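PDB 3TXV: probable tagatose 6-phosphate kinase from Sinorhizobium meliloti, which probably acts in carbohydrate metabolism, perhaps as a tagatose 6-phosphate kinase, and belongs to the GatZ/KbaZ-like family of tagatose-bisphosphate aldolase subunits. Local coordinates for residues P31-A36 and F294-A299. Sequence-based numbering, arbitrary orientation.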
loop_
_atom_site.group_PDB
_atom_site.type_symbol
_atom_site.label_atom_id
_atom_site.label_comp_id
_atom_site.label_asym_id
_atom_site.label_seq_id
_atom_site.Cartn_x
_atom_site.Cartn_y
_atom_site.Cartn_z
ATOM N N PRO A 31 7.361 9.216 -1.689
ATOM C CA PRO A 31 7.227 10.601 -1.176
ATOM C C PRO A 31 6.089 11.401 -1.819
ATOM O O PRO A 31 5.323 12.053 -1.098
ATOM C CB PRO A 31 8.568 11.248 -1.528
ATOM C CG PRO A 31 9.426 10.169 -2.157
ATOM C CD PRO A 31 8.775 8.843 -1.850
ATOM N N LEU A 32 5.966 11.365 -3.154
ATOM C CA LEU A 32 4.895 12.100 -3.800
ATOM C C LEU A 32 3.528 11.499 -3.568
ATOM O O LEU A 32 2.555 12.237 -3.487
ATOM C CB LEU A 32 5.134 12.263 -5.278
ATOM C CG LEU A 32 6.239 13.245 -5.619
ATOM C CD1 LEU A 32 6.751 12.955 -7.037
ATOM C CD2 LEU A 32 5.759 14.695 -5.489
ATOM N N VAL A 33 3.426 10.176 -3.465
ATOM C CA VAL A 33 2.135 9.585 -3.108
ATOM C C VAL A 33 1.768 9.983 -1.660
ATOM O O VAL A 33 0.635 10.340 -1.376
ATOM C CB VAL A 33 2.075 8.032 -3.297
ATOM C CG1 VAL A 33 0.724 7.461 -2.790
ATOM C CG2 VAL A 33 2.291 7.653 -4.733
ATOM N N ILE A 34 2.724 9.961 -0.750
ATOM C CA ILE A 34 2.394 10.353 0.600
ATOM C C ILE A 34 1.892 11.820 0.637
ATOM O O ILE A 34 0.782 12.085 1.142
ATOM C CB ILE A 34 3.565 10.084 1.569
ATOM C CG1 ILE A 34 3.673 8.582 1.832
ATOM C CG2 ILE A 34 3.349 10.800 2.898
ATOM C CD1 ILE A 34 5.094 8.100 1.914
ATOM N N GLU A 35 2.699 12.742 0.082
ATOM C CA GLU A 35 2.355 14.161 -0.060
ATOM C C GLU A 35 0.963 14.297 -0.631
ATOM O O GLU A 35 0.149 15.055 -0.118
ATOM C CB GLU A 35 3.371 14.839 -0.973
ATOM C CG GLU A 35 3.167 16.356 -1.302
ATOM C CD GLU A 35 4.445 16.970 -1.914
ATOM O OE1 GLU A 35 5.496 16.266 -1.971
ATOM O OE2 GLU A 35 4.428 18.148 -2.319
ATOM N N ALA A 36 0.683 13.534 -1.680
ATOM C CA ALA A 36 -0.615 13.573 -2.339
ATOM C C ALA A 36 -1.744 13.010 -1.479
ATOM O O ALA A 36 -2.858 13.533 -1.467
ATOM C CB ALA A 36 -0.536 12.841 -3.650
ATOM N N PHE A 294 1.107 3.321 -9.800
ATOM C CA PHE A 294 0.776 3.090 -11.180
ATOM C C PHE A 294 0.423 4.450 -11.847
ATOM O O PHE A 294 1.048 4.823 -12.831
ATOM C CB PHE A 294 -0.357 2.062 -11.277
ATOM C CG PHE A 294 -0.833 1.813 -12.670
ATOM C CD1 PHE A 294 -1.743 2.678 -13.269
ATOM C CD2 PHE A 294 -0.349 0.726 -13.393
ATOM C CE1 PHE A 294 -2.181 2.463 -14.598
ATOM C CE2 PHE A 294 -0.773 0.489 -14.682
ATOM C CZ PHE A 294 -1.703 1.351 -15.298
ATOM N N ALA A 295 -0.538 5.192 -11.298
ATOM C CA ALA A 295 -0.892 6.514 -11.826
ATOM C C ALA A 295 0.302 7.517 -11.845
ATOM O O ALA A 295 0.515 8.264 -12.842
ATOM C CB ALA A 295 -2.030 7.070 -11.058
ATOM N N LEU A 296 1.091 7.521 -10.754
ATOM C CA LEU A 296 2.260 8.368 -10.671
ATOM C C LEU A 296 3.141 8.103 -11.875
ATOM O O LEU A 296 3.449 9.038 -12.621
ATOM C CB LEU A 296 3.007 8.128 -9.380
ATOM C CG LEU A 296 4.358 8.843 -9.171
ATOM C CD1 LEU A 296 4.382 10.287 -9.734
ATOM C CD2 LEU A 296 4.710 8.843 -7.693
ATOM N N ARG A 297 3.500 6.842 -12.101
ATOM C CA ARG A 297 4.228 6.416 -13.304
ATOM C C ARG A 297 3.631 6.974 -14.610
ATOM O O ARG A 297 4.356 7.526 -15.435
ATOM C CB ARG A 297 4.257 4.885 -13.344
ATOM C CG ARG A 297 5.266 4.213 -14.216
ATOM C CD ARG A 297 4.685 3.821 -15.532
ATOM N NE ARG A 297 3.507 2.994 -15.335
ATOM C CZ ARG A 297 2.486 2.906 -16.196
ATOM N NH1 ARG A 297 2.483 3.585 -17.341
ATOM N NH2 ARG A 297 1.453 2.146 -15.907
ATOM N N GLU A 298 2.324 6.835 -14.833
ATOM C CA GLU A 298 1.762 7.376 -16.082
ATOM C C GLU A 298 2.064 8.851 -16.211
ATOM O O GLU A 298 2.443 9.287 -17.275
ATOM C CB GLU A 298 0.261 7.207 -16.196
ATOM C CG GLU A 298 -0.162 5.849 -16.484
ATOM C CD GLU A 298 -1.649 5.779 -16.703
ATOM O OE1 GLU A 298 -2.320 6.785 -16.336
ATOM O OE2 GLU A 298 -2.129 4.734 -17.237
ATOM N N ALA A 299 1.891 9.603 -15.128
ATOM C CA ALA A 299 2.144 11.041 -15.153
ATOM C C ALA A 299 3.611 11.306 -15.491
ATOM O O ALA A 299 3.925 12.120 -16.386
ATOM C CB ALA A 299 1.769 11.687 -13.810
#
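In this (beta/alpha)8 (TIM) barrel, Leu-296 meets Val-33 and Leu-32 where the helix layer closes: helix 31-43 follows the first strand, 23-26, and helix 290-310 follows the eighth, 283-288, so residues far apart in sequence become neighbours. The closest CA atoms are those of Val-33 and Leu-296, 7.7 Å apart. Only side chains bridge that gap, and no hydrogen bond crosses it.

Leu-296 does most of the reaching. Its CG stands anti to the backbone N (chi1 174°), which carries it out from the helix, and the second torsion extends CD2 away from CA to the first turn of helix 31-43. This one methyl serves both partners: it sits 4.2 Å from CB of Leu-32, touching that side chain at its base. The contact is small, with 114 Å² buried in all, and entirely apolar.

Helix 407-424 also covers this corner: Leu-32 rests on its Lys-408 and Leu-412, and it receives Ala-295 and Ala-299 as well, so it packs against both barrel helices. His-30, just ahead of helix 31-43, touches Leu-296 and hydrogen-bonds through ND1 to the backbone N of Leu-32.

On Val-33, CG1 takes the position anti to N (chi1 175°), putting CG2 beside the backbone N; CG2 is the branch that meets CD2 of Leu-296, at 4.0 Å.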